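Local coordinates for GTPase-activating protein BEM3 (Saccharomyces cerevisiae S288C, PDB 6FSF) that activates GTP hydrolysis by the Rho-type GTPases CDC42 and, less efficiently, RHO1, and binds phosphatidylinositol 3-phosphate, here represented by its tandem PX and PH domains, at residues A[18-23]-A[40-45]; A[91-96]-A[226-231]; A[145-150]-A[160-165]; A[205-210]-A[235-240]. All blocks are in the same frame, centred on the assembly; numbering follows the deposited sequence.

Interaction 1: residues A[18-23]-A[40-45]; sequences TIQIEV and AIIDRK
Q20 and I42 face each other as an antiparallel hydrogen-bonded pair and satisfy each other's backbone: Q20 N reaches I42 O at 2.7 Å, and I42 N returns to Q20 O at 2.8 Å. Two residues on, E22 and A40 repeat the exchange, E22 N giving to A40 O and A40 N to E22 O. A fifth bond, from R44 N to T18 O (2.9 Å), carries the pairing past the end of strand 35-43. In the non-hydrogen-bonded pairs between, I19 CA and I21 CA bring C-H groups to I42 O and A40 O. One face of this hairpin is aliphatic: I41 CD1 lies 3.6 Å from CG2 of I21 and also meets CD1 of I19, with F108 and helix 90-107 beyond. R44, its CG anti to the backbone N but the chain bent at chi2 and chi3 (100° and 60°), crosses Q20 at about a right angle. Q20 CG lies over a face of its guanidinium, 3.5 Å from NH1; the Q20 amide plane is turned only 10° from the guanidinium plane. The pair 19-29 and 35-43 is the opening hairpin of the PX domain sheet. Five backbone bonds thus satisfy the facing amides and carbonyls and the isoleucine face adds apolar packing, while at the end away from the hairpin turn T18 OG1, D43 OD1 and R44 NH2 bond to D15, S46 and G17, close in sequence.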
loop_
_atom_site.group_PDB
_atom_site.type_symbol
_atom_site.label_atom_id
_atom_site.label_comp_id
_atom_site.label_asym_id
_atom_site.label_seq_id
_atom_site.Cartn_x
_atom_site.Cartn_y
_atom_site.Cartn_z
ATOM N N THR A 18 15.643 -1.987 16.556
ATOM C CA THR A 18 15.441 -3.428 16.480
ATOM C C THR A 18 14.272 -3.823 15.586
ATOM O O THR A 18 13.895 -5.000 15.571
ATOM C CB THR A 18 15.222 -4.008 17.879
ATOM O OG1 THR A 18 13.913 -3.652 18.347
ATOM C CG2 THR A 18 16.263 -3.469 18.848
ATOM N N ILE A 19 13.688 -2.882 14.849
ATOM C CA ILE A 19 12.527 -3.176 14.019
ATOM C C ILE A 19 12.817 -2.786 12.576
ATOM O O ILE A 19 13.591 -1.863 12.299
ATOM C CB ILE A 19 11.247 -2.463 14.516
ATOM C CG1 ILE A 19 11.406 -0.937 14.448
ATOM C CG2 ILE A 19 10.891 -2.911 15.925
ATOM C CD1 ILE A 19 10.108 -0.178 14.663
ATOM N N GLN A 20 12.194 -3.516 11.654
ATOM C CA GLN A 20 12.126 -3.131 10.255
ATOM C C GLN A 20 10.689 -2.759 9.919
ATOM O O GLN A 20 9.745 -3.258 10.537
ATOM C CB GLN A 20 12.598 -4.261 9.336
ATOM C CG GLN A 20 13.917 -4.892 9.726
ATOM C CD GLN A 20 14.203 -6.150 8.931
ATOM O OE1 GLN A 20 14.438 -7.216 9.500
ATOM N NE2 GLN A 20 14.179 -6.034 7.609
ATOM N N ILE A 21 10.529 -1.876 8.937
ATOM C CA ILE A 21 9.209 -1.471 8.471
ATOM C C ILE A 21 9.041 -1.915 7.028
ATOM O O ILE A 21 10.016 -2.064 6.285
ATOM C CB ILE A 21 8.983 0.055 8.613
ATOM C CG1 ILE A 21 9.817 0.842 7.589
ATOM C CG2 ILE A 21 9.306 0.512 10.027
ATOM C CD1 ILE A 21 9.040 1.269 6.348
ATOM N N GLU A 22 7.789 -2.134 6.635
ATOM C CA GLU A 22 7.457 -2.435 5.246
ATOM C C GLU A 22 6.087 -1.846 4.954
ATOM O O GLU A 22 5.086 -2.298 5.513
ATOM C CB GLU A 22 7.475 -3.936 4.975
ATOM C CG GLU A 22 7.255 -4.284 3.507
ATOM C CD GLU A 22 7.227 -5.778 3.251
ATOM O OE1 GLU A 22 7.388 -6.553 4.220
ATOM O OE2 GLU A 22 7.043 -6.178 2.081
ATOM N N VAL A 23 6.053 -0.830 4.096
ATOM C CA VAL A 23 4.791 -0.277 3.621
ATOM C C VAL A 23 4.176 -1.297 2.668
ATOM O O VAL A 23 4.721 -1.558 1.592
ATOM C CB VAL A 23 4.992 1.081 2.937
ATOM C CG1 VAL A 23 3.658 1.672 2.516
ATOM C CG2 VAL A 23 5.731 2.033 3.865
ATOM N N ALA A 40 3.608 -2.412 8.014
ATOM C CA ALA A 40 3.940 -3.566 8.835
ATOM C C ALA A 40 5.201 -3.290 9.641
ATOM O O ALA A 40 6.177 -2.743 9.119
ATOM C CB ALA A 40 4.130 -4.813 7.972
ATOM N N ILE A 41 5.171 -3.670 10.915
ATOM C CA ILE A 41 6.313 -3.552 11.813
ATOM C C ILE A 41 6.849 -4.952 12.074
ATOM O O ILE A 41 6.089 -5.853 12.451
ATOM C CB ILE A 41 5.930 -2.847 13.126
ATOM C CG1 ILE A 41 5.552 -1.391 12.854
ATOM C CG2 ILE A 41 7.075 -2.911 14.121
ATOM C CD1 ILE A 41 6.699 -0.553 12.333
ATOM N N ILE A 42 8.151 -5.134 11.869
ATOM C CA ILE A 42 8.773 -6.453 11.847
ATOM C C ILE A 42 9.949 -6.465 12.816
ATOM O O ILE A 42 10.771 -5.542 12.814
ATOM C CB ILE A 42 9.232 -6.829 10.424
ATOM C CG1 ILE A 42 8.016 -7.063 9.525
ATOM C CG2 ILE A 42 10.138 -8.051 10.453
ATOM C CD1 ILE A 42 8.190 -6.552 8.109
ATOM N N ASP A 43 10.023 -7.507 13.643
ATOM C CA ASP A 43 11.169 -7.688 14.523
ATOM C C ASP A 43 12.388 -8.094 13.705
ATOM O O ASP A 43 12.337 -9.055 12.934
ATOM C CB ASP A 43 10.865 -8.742 15.592
ATOM C CG ASP A 43 12.060 -9.028 16.486
ATOM O OD1 ASP A 43 12.624 -10.142 16.398
ATOM O OD2 ASP A 43 12.439 -8.138 17.274
ATOM N N ARG A 44 13.486 -7.356 13.882
ATOM C CA ARG A 44 14.664 -7.539 13.035
ATOM C C ARG A 44 15.251 -8.940 13.174
ATOM O O ARG A 44 15.492 -9.626 12.174
ATOM C CB ARG A 44 15.717 -6.489 13.384
ATOM C CG ARG A 44 17.015 -6.613 12.602
ATOM C CD ARG A 44 17.061 -5.624 11.451
ATOM N NE ARG A 44 16.969 -4.247 11.930
ATOM C CZ ARG A 44 16.955 -3.176 11.143
ATOM N NH1 ARG A 44 17.025 -3.312 9.826
ATOM N NH2 ARG A 44 16.867 -1.965 11.677
ATOM N N LYS A 45 15.486 -9.383 14.413
ATOM C CA LYS A 45 16.209 -10.634 14.632
ATOM C C LYS A 45 15.364 -11.850 14.268
ATOM O O LYS A 45 15.860 -12.784 13.625
ATOM C CB LYS A 45 16.674 -10.713 16.085
ATOM C CG LYS A 45 17.646 -9.606 16.485
ATOM C CD LYS A 45 19.046 -10.157 16.706
ATOM C CE LYS A 45 20.096 -9.056 16.671
ATOM N NZ LYS A 45 21.461 -9.590 16.944
#

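Interaction 2: residues A[91-96]-A[226-231]; sequences TKVDTR and CTETSK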
loop_
_atom_site.group_PDB
_atom_site.type_symbol
_atom_site.label_atom_id
_atom_site.label_comp_id
_atom_site.label_asym_id
_atom_site.label_seq_id
_atom_site.Cartn_x
_atom_site.Cartn_y
_atom_site.Cartn_z
ATOM N N THR A 91 0.928 4.093 -12.008
ATOM C CA THR A 91 2.335 4.460 -11.884
ATOM C C THR A 91 2.583 5.354 -10.672
ATOM O O THR A 91 3.666 5.299 -10.075
ATOM C CB THR A 91 2.822 5.140 -13.166
ATOM O OG1 THR A 91 4.202 5.496 -13.028
ATOM C CG2 THR A 91 2.003 6.390 -13.461
ATOM N N LYS A 92 1.598 6.175 -10.292
ATOM C CA LYS A 92 1.737 6.976 -9.080
ATOM C C LYS A 92 1.606 6.115 -7.829
ATOM O O LYS A 92 2.342 6.308 -6.853
ATOM C CB LYS A 92 0.694 8.092 -9.055
ATOM C CG LYS A 92 0.795 9.103 -10.184
ATOM C CD LYS A 92 -0.183 10.235 -9.935
ATOM C CE LYS A 92 -0.626 10.900 -11.222
ATOM N NZ LYS A 92 -1.738 11.855 -10.960
ATOM N N VAL A 93 0.667 5.167 -7.841
ATOM C CA VAL A 93 0.480 4.269 -6.703
ATOM C C VAL A 93 1.754 3.478 -6.438
ATOM O O VAL A 93 2.177 3.311 -5.287
ATOM C CB VAL A 93 -0.719 3.338 -6.959
ATOM C CG1 VAL A 93 -0.778 2.233 -5.916
ATOM C CG2 VAL A 93 -2.009 4.137 -6.972
ATOM N N ASP A 94 2.385 2.983 -7.505
ATOM C CA ASP A 94 3.640 2.252 -7.369
ATOM C C ASP A 94 4.734 3.139 -6.791
ATOM O O ASP A 94 5.509 2.711 -5.928
ATOM C CB ASP A 94 4.069 1.699 -8.729
ATOM C CG ASP A 94 5.329 0.860 -8.645
ATOM O OD1 ASP A 94 5.241 -0.366 -8.858
ATOM O OD2 ASP A 94 6.406 1.424 -8.363
ATOM N N THR A 95 4.811 4.387 -7.255
ATOM C CA THR A 95 5.918 5.255 -6.867
ATOM C C THR A 95 5.799 5.693 -5.411
ATOM O O THR A 95 6.764 5.593 -4.643
ATOM C CB THR A 95 5.983 6.469 -7.795
ATOM O OG1 THR A 95 6.175 6.030 -9.146
ATOM C CG2 THR A 95 7.136 7.372 -7.404
ATOM N N ARG A 96 4.615 6.172 -5.010
ATOM C CA ARG A 96 4.454 6.728 -3.669
ATOM C C ARG A 96 4.660 5.674 -2.588
ATOM O O ARG A 96 5.031 6.011 -1.457
ATOM C CB ARG A 96 3.075 7.376 -3.533
ATOM C CG ARG A 96 1.906 6.397 -3.494
ATOM C CD ARG A 96 0.587 7.115 -3.756
ATOM N NE ARG A 96 -0.575 6.308 -3.399
ATOM C CZ ARG A 96 -1.833 6.658 -3.655
ATOM N NH1 ARG A 96 -2.092 7.800 -4.278
ATOM N NH2 ARG A 96 -2.833 5.863 -3.292
ATOM N N CYS A 226 -4.223 -3.655 -12.597
ATOM C CA CYS A 226 -2.860 -3.386 -12.170
ATOM C C CYS A 226 -2.718 -3.680 -10.683
ATOM O O CYS A 226 -3.661 -3.504 -9.906
ATOM C CB CYS A 226 -2.463 -1.931 -12.449
ATOM S SG CYS A 226 -2.489 -1.461 -14.191
ATOM N N THR A 227 -1.533 -4.140 -10.296
ATOM C CA THR A 227 -1.193 -4.341 -8.897
ATOM C C THR A 227 -0.343 -3.179 -8.396
ATOM O O THR A 227 0.148 -2.354 -9.168
ATOM C CB THR A 227 -0.453 -5.668 -8.699
ATOM O OG1 THR A 227 0.600 -5.786 -9.664
ATOM C CG2 THR A 227 -1.408 -6.844 -8.844
ATOM N N GLU A 228 -0.171 -3.121 -7.076
ATOM C CA GLU A 228 0.604 -2.037 -6.484
ATOM C C GLU A 228 2.103 -2.224 -6.681
ATOM O O GLU A 228 2.845 -1.236 -6.712
ATOM C CB GLU A 228 0.277 -1.910 -4.996
ATOM C CG GLU A 228 -1.150 -1.471 -4.723
ATOM C CD GLU A 228 -1.400 -1.198 -3.256
ATOM O OE1 GLU A 228 -1.994 -2.063 -2.580
ATOM O OE2 GLU A 228 -0.992 -0.118 -2.780
ATOM N N THR A 229 2.562 -3.465 -6.816
ATOM C CA THR A 229 3.969 -3.760 -7.034
ATOM C C THR A 229 4.112 -4.721 -8.206
ATOM O O THR A 229 3.158 -5.393 -8.607
ATOM C CB THR A 229 4.629 -4.369 -5.786
ATOM O OG1 THR A 229 4.040 -5.647 -5.509
ATOM C CG2 THR A 229 4.445 -3.459 -4.580
ATOM N N SER A 230 5.327 -4.776 -8.756
ATOM C CA SER A 230 5.602 -5.728 -9.824
ATOM C C SER A 230 5.641 -7.157 -9.297
ATOM O O SER A 230 5.321 -8.098 -10.033
ATOM C CB SER A 230 6.915 -5.376 -10.523
ATOM O OG SER A 230 8.013 -5.502 -9.638
ATOM N N LYS A 231 6.028 -7.339 -8.031
ATOM C CA LYS A 231 5.988 -8.671 -7.438
ATOM C C LYS A 231 4.556 -9.173 -7.325
ATOM O O LYS A 231 4.281 -10.353 -7.566
ATOM C CB LYS A 231 6.655 -8.664 -6.062
ATOM C CG LYS A 231 6.598 -10.013 -5.356
ATOM C CD LYS A 231 7.069 -9.931 -3.916
ATOM C CE LYS A 231 7.039 -11.304 -3.264
ATOM N NZ LYS A 231 7.546 -11.277 -1.865
#
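E228 packs on V93 of helix 90-107, following C226, whose backbone pairs with L146, and T227, whose OG1 bonds to T229 O at 2.8 Å within the turn. The CG of E228, anti to its own carbonyl carbon (chi1 -66°), lies 3.9 Å from V93 CG1, and its OE2 is equally close to that methyl, so the aliphatic stem and one carboxylate oxygen share a single valine branch. The carboxylate itself is held by strand 19-29, OE1 by the hydroxyl of S25 and OE2 by the amide of T26. This is the seam between the two domains: helix 90-107 and strand 19-29 belong to the PX domain, and the 226-231 segment leads into the C-terminal helix of the PH domain. E228 O also stands 3.3 Å from D94 OD1, two acceptors without a proton to share; OD1 instead receives N205 ND2, which bridges the domains beside this point. T229 is the N-cap of helix 230-240, its OG1 accepting from E232 N, and its CA lies 4.1 Å from D94 OD1. At S230 the helix begins, and the S230 backbone N approaches the same D94 OD1 to 4.4 Å, too far for a hydrogen bond.

Interaction 3: residues A[145-150]-A[160-165]; sequences LLLRRP and RVRYGI
L145 and R162 join tightly through a reciprocal pair of backbone bonds, L145 N to R162 O at 2.7 Å and R162 N to L145 O at 2.8 Å, the second almost straight at 176°. L147 and R160 form the next hydrogen-bonded pair, but the bond from R160 N to L147 O is longer (3.0 Å) and more bent. Between them L146 CD2 packs 3.9 Å from V161 CG2, and L27 of the PX domain touches both side chains. L145 CD1 lies 4.2 Å from G164 CA. The two strands, 142-148 and 160-167, make the first hairpin of the PH domain, in the seven-stranded antiparallel sheet that bends into the family's barrel; their segment axes diverge strongly from antiparallel, at 124°. On the face of L147 the apolar packing is shared with arginine stems: L147 CD2 meets CG of R162, and CB of L147 approaches CG of R160. The R162 chain, bent at chi2 and chi3, carries its guanidinium to E181, whose OE2 forms a salt bridge with NH1, so this charge has a partner in strand 179-184. R160 marks the looser, exposed end. Its CG, tucked between the backbone N and carbonyl carbon (chi1 50°), rests 3.3 Å from L147 O and over the rim of one R162 guanidinium face; the chain then bends at chi3, and R162 NH1 comes to the edge of the R160 guanidinium, in its plane.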
loop_
_atom_site.group_PDB
_atom_site.type_symbol
_atom_site.label_atom_id
_atom_site.label_comp_id
_atom_site.label_asym_id
_atom_site.label_seq_id
_atom_site.Cartn_x
_atom_site.Cartn_y
_atom_site.Cartn_z
ATOM N N LEU A 145 -6.533 -4.132 -5.999
ATOM C CA LEU A 145 -6.250 -4.013 -7.421
ATOM C C LEU A 145 -6.775 -2.681 -7.938
ATOM O O LEU A 145 -7.622 -2.039 -7.314
ATOM C CB LEU A 145 -6.872 -5.169 -8.217
ATOM C CG LEU A 145 -6.452 -6.590 -7.844
ATOM C CD1 LEU A 145 -7.281 -7.611 -8.612
ATOM C CD2 LEU A 145 -4.970 -6.799 -8.100
ATOM N N LEU A 146 -6.259 -2.277 -9.096
ATOM C CA LEU A 146 -6.717 -1.089 -9.805
ATOM C C LEU A 146 -7.326 -1.519 -11.132
ATOM O O LEU A 146 -6.700 -2.266 -11.890
ATOM C CB LEU A 146 -5.572 -0.097 -10.032
ATOM C CG LEU A 146 -5.007 0.564 -8.770
ATOM C CD1 LEU A 146 -3.848 1.488 -9.107
ATOM C CD2 LEU A 146 -6.099 1.323 -8.033
ATOM N N LEU A 147 -8.542 -1.052 -11.409
ATOM C CA LEU A 147 -9.336 -1.530 -12.533
ATOM C C LEU A 147 -9.679 -0.390 -13.481
ATOM O O LEU A 147 -10.068 0.699 -13.044
ATOM C CB LEU A 147 -10.625 -2.198 -12.041
ATOM C CG LEU A 147 -11.600 -2.697 -13.109
ATOM C CD1 LEU A 147 -10.955 -3.769 -13.971
ATOM C CD2 LEU A 147 -12.868 -3.220 -12.456
ATOM N N ARG A 148 -9.543 -0.653 -14.781
ATOM C CA ARG A 148 -9.922 0.282 -15.829
ATOM C C ARG A 148 -10.731 -0.451 -16.890
ATOM O O ARG A 148 -10.528 -1.645 -17.132
ATOM C CB ARG A 148 -8.691 0.944 -16.479
ATOM C CG ARG A 148 -9.016 1.968 -17.564
ATOM C CD ARG A 148 -7.757 2.495 -18.241
ATOM N NE ARG A 148 -7.046 1.463 -18.996
ATOM C CZ ARG A 148 -7.192 1.255 -20.303
ATOM N NH1 ARG A 148 -8.029 2.004 -21.011
ATOM N NH2 ARG A 148 -6.499 0.297 -20.903
ATOM N N ARG A 149 -11.656 0.273 -17.516
ATOM C CA ARG A 149 -12.463 -0.232 -18.613
ATOM C C ARG A 149 -12.260 0.631 -19.852
ATOM O O ARG A 149 -12.011 1.834 -19.736
ATOM C CB ARG A 149 -13.949 -0.248 -18.240
ATOM C CG ARG A 149 -14.252 -1.064 -17.001
ATOM C CD ARG A 149 -13.899 -2.525 -17.216
ATOM N NE ARG A 149 -14.555 -3.055 -18.405
ATOM C CZ ARG A 149 -15.819 -3.465 -18.436
ATOM N NH1 ARG A 149 -16.340 -3.933 -19.562
ATOM N NH2 ARG A 149 -16.562 -3.413 -17.338
ATOM N N PRO A 150 -12.360 0.044 -21.056
ATOM C CA PRO A 150 -12.193 0.775 -22.319
ATOM C C PRO A 150 -13.115 1.987 -22.446
ATOM O O PRO A 150 -14.325 1.850 -22.270
ATOM C CB PRO A 150 -12.538 -0.278 -23.376
ATOM C CG PRO A 150 -12.208 -1.576 -22.723
ATOM C CD PRO A 150 -12.592 -1.393 -21.283
ATOM N N ARG A 160 -10.115 2.665 -10.829
ATOM C CA ARG A 160 -10.909 2.538 -9.615
ATOM C C ARG A 160 -10.347 1.405 -8.765
ATOM O O ARG A 160 -9.904 0.382 -9.294
ATOM C CB ARG A 160 -12.387 2.281 -9.935
ATOM C CG ARG A 160 -12.611 1.148 -10.932
ATOM C CD ARG A 160 -14.090 0.909 -11.204
ATOM N NE ARG A 160 -14.742 2.059 -11.819
ATOM C CZ ARG A 160 -16.052 2.146 -12.026
ATOM N NH1 ARG A 160 -16.569 3.228 -12.594
ATOM N NH2 ARG A 160 -16.847 1.149 -11.662
ATOM N N VAL A 161 -10.372 1.595 -7.449
ATOM C CA VAL A 161 -9.847 0.605 -6.513
ATOM C C VAL A 161 -10.828 -0.553 -6.403
ATOM O O VAL A 161 -12.029 -0.350 -6.189
ATOM C CB VAL A 161 -9.586 1.244 -5.138
ATOM C CG1 VAL A 161 -9.040 0.211 -4.166
ATOM C CG2 VAL A 161 -8.634 2.424 -5.275
ATOM N N ARG A 162 -10.317 -1.774 -6.545
ATOM C CA ARG A 162 -11.108 -2.983 -6.386
ATOM C C ARG A 162 -10.366 -3.951 -5.480
ATOM O O ARG A 162 -9.136 -3.934 -5.401
ATOM C CB ARG A 162 -11.390 -3.660 -7.736
ATOM C CG ARG A 162 -12.401 -2.933 -8.600
ATOM C CD ARG A 162 -13.788 -3.008 -7.988
ATOM N NE ARG A 162 -14.345 -1.684 -7.738
ATOM C CZ ARG A 162 -15.117 -1.027 -8.595
ATOM N NH1 ARG A 162 -15.425 -1.573 -9.764
ATOM N NH2 ARG A 162 -15.581 0.177 -8.286
ATOM N N TYR A 163 -11.124 -4.795 -4.790
ATOM C CA TYR A 163 -10.562 -5.886 -4.006
ATOM C C TYR A 163 -10.896 -7.194 -4.710
ATOM O O TYR A 163 -12.073 -7.520 -4.891
ATOM C CB TYR A 163 -11.097 -5.881 -2.575
ATOM C CG TYR A 163 -10.580 -7.032 -1.748
ATOM C CD1 TYR A 163 -11.454 -7.913 -1.130
ATOM C CD2 TYR A 163 -9.215 -7.248 -1.603
ATOM C CE1 TYR A 163 -10.985 -8.970 -0.376
ATOM C CE2 TYR A 163 -8.736 -8.305 -0.853
ATOM C CZ TYR A 163 -9.625 -9.163 -0.242
ATOM O OH TYR A 163 -9.160 -10.220 0.509
ATOM N N GLY A 164 -9.865 -7.928 -5.113
ATOM C CA GLY A 164 -10.034 -9.144 -5.892
ATOM C C GLY A 164 -9.930 -10.390 -5.032
ATOM O O GLY A 164 -9.062 -10.493 -4.165
ATOM N N ILE A 165 -10.833 -11.337 -5.282
ATOM C CA ILE A 165 -10.818 -12.648 -4.641
ATOM C C ILE A 165 -10.866 -13.704 -5.736
ATOM O O ILE A 165 -11.801 -13.719 -6.546
ATOM C CB ILE A 165 -11.991 -12.840 -3.665
ATOM C CG1 ILE A 165 -11.874 -11.878 -2.486
ATOM C CG2 ILE A 165 -12.030 -14.276 -3.158
ATOM C CD1 ILE A 165 -10.843 -12.297 -1.451
#

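Interaction 4: residues A[205-210]-A[235-240]; sequences NGFLIT and LWLSAF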
loop_
_atom_site.group_PDB
_atom_site.type_symbol
_atom_site.label_atom_id
_atom_site.label_comp_id
_atom_site.label_asym_id
_atom_site.label_seq_id
_atom_site.Cartn_x
_atom_site.Cartn_y
_atom_site.Cartn_z
ATOM N N ASN A 205 2.538 -2.412 -13.843
ATOM C CA ASN A 205 2.293 -3.710 -13.214
ATOM C C ASN A 205 0.947 -4.274 -13.655
ATOM O O ASN A 205 0.213 -4.878 -12.871
ATOM C CB ASN A 205 2.358 -3.606 -11.688
ATOM C CG ASN A 205 3.633 -2.952 -11.200
ATOM O OD1 ASN A 205 4.710 -3.165 -11.758
ATOM N ND2 ASN A 205 3.517 -2.147 -10.153
ATOM N N GLY A 206 0.615 -4.066 -14.927
ATOM C CA GLY A 206 -0.722 -4.357 -15.399
ATOM C C GLY A 206 -0.843 -5.542 -16.334
ATOM O O GLY A 206 0.142 -5.993 -16.926
ATOM N N PHE A 207 -2.066 -6.050 -16.465
ATOM C CA PHE A 207 -2.373 -7.139 -17.377
ATOM C C PHE A 207 -3.819 -6.999 -17.829
ATOM O O PHE A 207 -4.619 -6.293 -17.209
ATOM C CB PHE A 207 -2.128 -8.508 -16.730
ATOM C CG PHE A 207 -2.673 -8.628 -15.335
ATOM C CD1 PHE A 207 -1.852 -8.423 -14.237
ATOM C CD2 PHE A 207 -4.003 -8.948 -15.121
ATOM C CE1 PHE A 207 -2.349 -8.534 -12.952
ATOM C CE2 PHE A 207 -4.506 -9.061 -13.839
ATOM C CZ PHE A 207 -3.678 -8.853 -12.753
ATOM N N LEU A 208 -4.148 -7.681 -18.923
ATOM C CA LEU A 208 -5.467 -7.601 -19.538
ATOM C C LEU A 208 -6.149 -8.959 -19.476
ATOM O O LEU A 208 -5.555 -9.975 -19.852
ATOM C CB LEU A 208 -5.367 -7.131 -20.992
ATOM C CG LEU A 208 -6.638 -7.261 -21.836
ATOM C CD1 LEU A 208 -7.771 -6.458 -21.214
ATOM C CD2 LEU A 208 -6.388 -6.825 -23.271
ATOM N N ILE A 209 -7.396 -8.970 -19.015
ATOM C CA ILE A 209 -8.232 -10.166 -18.996
ATOM C C ILE A 209 -9.361 -9.960 -19.998
ATOM O O ILE A 209 -10.180 -9.046 -19.841
ATOM C CB ILE A 209 -8.781 -10.456 -17.592
ATOM C CG1 ILE A 209 -7.633 -10.617 -16.593
ATOM C CG2 ILE A 209 -9.646 -11.703 -17.607
ATOM C CD1 ILE A 209 -8.081 -11.022 -15.205
ATOM N N THR A 210 -9.401 -10.804 -21.027
ATOM C CA THR A 210 -10.386 -10.706 -22.104
ATOM C C THR A 210 -11.328 -11.902 -22.006
ATOM O O THR A 210 -11.000 -13.000 -22.465
ATOM C CB THR A 210 -9.703 -10.652 -23.468
ATOM O OG1 THR A 210 -8.751 -9.581 -23.489
ATOM C CG2 THR A 210 -10.731 -10.419 -24.563
ATOM N N LEU A 235 2.833 -12.671 -8.550
ATOM C CA LEU A 235 2.055 -13.577 -7.710
ATOM C C LEU A 235 0.659 -13.800 -8.279
ATOM O O LEU A 235 0.133 -14.918 -8.227
ATOM C CB LEU A 235 1.971 -13.032 -6.283
ATOM C CG LEU A 235 3.283 -12.857 -5.513
ATOM C CD1 LEU A 235 3.007 -12.560 -4.044
ATOM C CD2 LEU A 235 4.167 -14.086 -5.662
ATOM N N TRP A 236 0.046 -12.750 -8.830
ATOM C CA TRP A 236 -1.311 -12.881 -9.349
ATOM C C TRP A 236 -1.348 -13.741 -10.606
ATOM O O TRP A 236 -2.272 -14.544 -10.785
ATOM C CB TRP A 236 -1.907 -11.501 -9.624
ATOM C CG TRP A 236 -2.724 -10.971 -8.487
ATOM C CD1 TRP A 236 -2.335 -10.060 -7.547
ATOM C CD2 TRP A 236 -4.073 -11.328 -8.165
ATOM N NE1 TRP A 236 -3.360 -9.826 -6.663
ATOM C CE2 TRP A 236 -4.438 -10.592 -7.021
ATOM C CE3 TRP A 236 -5.007 -12.197 -8.736
ATOM C CZ2 TRP A 236 -5.699 -10.698 -6.437
ATOM C CZ3 TRP A 236 -6.257 -12.302 -8.155
ATOM C CH2 TRP A 236 -6.592 -11.557 -7.017
ATOM N N LEU A 237 -0.356 -13.587 -11.486
ATOM C CA LEU A 237 -0.328 -14.386 -12.707
ATOM C C LEU A 237 -0.166 -15.868 -12.395
ATOM O O LEU A 237 -0.757 -16.720 -13.069
ATOM C CB LEU A 237 0.793 -13.906 -13.631
ATOM C CG LEU A 237 0.683 -12.475 -14.167
ATOM C CD1 LEU A 237 1.752 -12.201 -15.211
ATOM C CD2 LEU A 237 -0.707 -12.203 -14.725
ATOM N N SER A 238 0.634 -16.197 -11.376
ATOM C CA SER A 238 0.796 -17.596 -10.995
ATOM C C SER A 238 -0.500 -18.168 -10.435
ATOM O O SER A 238 -0.810 -19.346 -10.649
ATOM C CB SER A 238 1.933 -17.738 -9.987
ATOM O OG SER A 238 3.164 -17.315 -10.541
ATOM N N ALA A 239 -1.267 -17.348 -9.713
ATOM C CA ALA A 239 -2.586 -17.778 -9.265
ATOM C C ALA A 239 -3.500 -18.050 -10.452
ATOM O O ALA A 239 -4.250 -19.032 -10.456
ATOM C CB ALA A 239 -3.196 -16.725 -8.340
ATOM N N PHE A 240 -3.450 -17.182 -11.468
ATOM C CA PHE A 240 -4.100 -17.490 -12.738
ATOM C C PHE A 240 -3.475 -18.712 -13.400
ATOM O O PHE A 240 -4.172 -19.477 -14.082
ATOM C CB PHE A 240 -4.008 -16.292 -13.689
ATOM C CG PHE A 240 -4.684 -15.051 -13.191
ATOM C CD1 PHE A 240 -5.719 -15.122 -12.275
ATOM C CD2 PHE A 240 -4.284 -13.806 -13.649
ATOM C CE1 PHE A 240 -6.343 -13.975 -11.823
ATOM C CE2 PHE A 240 -4.905 -12.654 -13.199
ATOM C CZ PHE A 240 -5.934 -12.739 -12.286
#
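F207 and F240 meet as an offset edge-to-face pair: the edge of F240 points at the face of F207, with ring centroids 5.7 Å apart and planes at 84°. The closest atoms are CE2 of F207 and CE2 of F240, at 3.7 Å. L237 lays CD2 over a face of the F207 ring, 4.0 Å from CD1 and offset toward the rim. I209 reaches F240 with its terminal methyl, CD1 lying 4.0 Å from CZ, while W236 contributes mainly its CB, near F207 CZ, and sends its indole elsewhere, toward L145 and G164. The F207 ring owes its place to chi1 of 45°, which sets CG between the backbone N and carbonyl carbon and aims the ring at the helix. Further out, F207 and I209 also rest on I225 of strand 221-226, and the F207 and I209 backbones pair with I225 and Y223 there. L237 packs on L192 of strand 188-193 and F240 on L185, while R233 NH1 bonds to G206 O, tying strand to helix by a polar contact. The helix segment runs at 26° to the strand segment and meets it with W236, L237 and F240, as in the PH domain fold, whose C-terminal helix closes one end of the barrel.

In the fold
Interactions 1 and 3 are both antiparallel hairpins, one in each domain's sheet, and rest on backbone hydrogen bonds; they lie on opposite sides of the chain's centre, about 29 Å between centres. Interaction 3 is the more buried, whereas interaction 1 is partly buried, with exposed polar residues E22 and R44 at its rim. Interaction 4 is also buried but purely apolar and aromatic, packing helix 230-240 on the sheet that interaction 3 belongs to. Interaction 2 differs: a small, partly buried seam between domains. It shares helix 230-240 with interaction 4, and a probable backbone bond from T227 N to N205 O links them, while V93 and L146 join it to interaction 3.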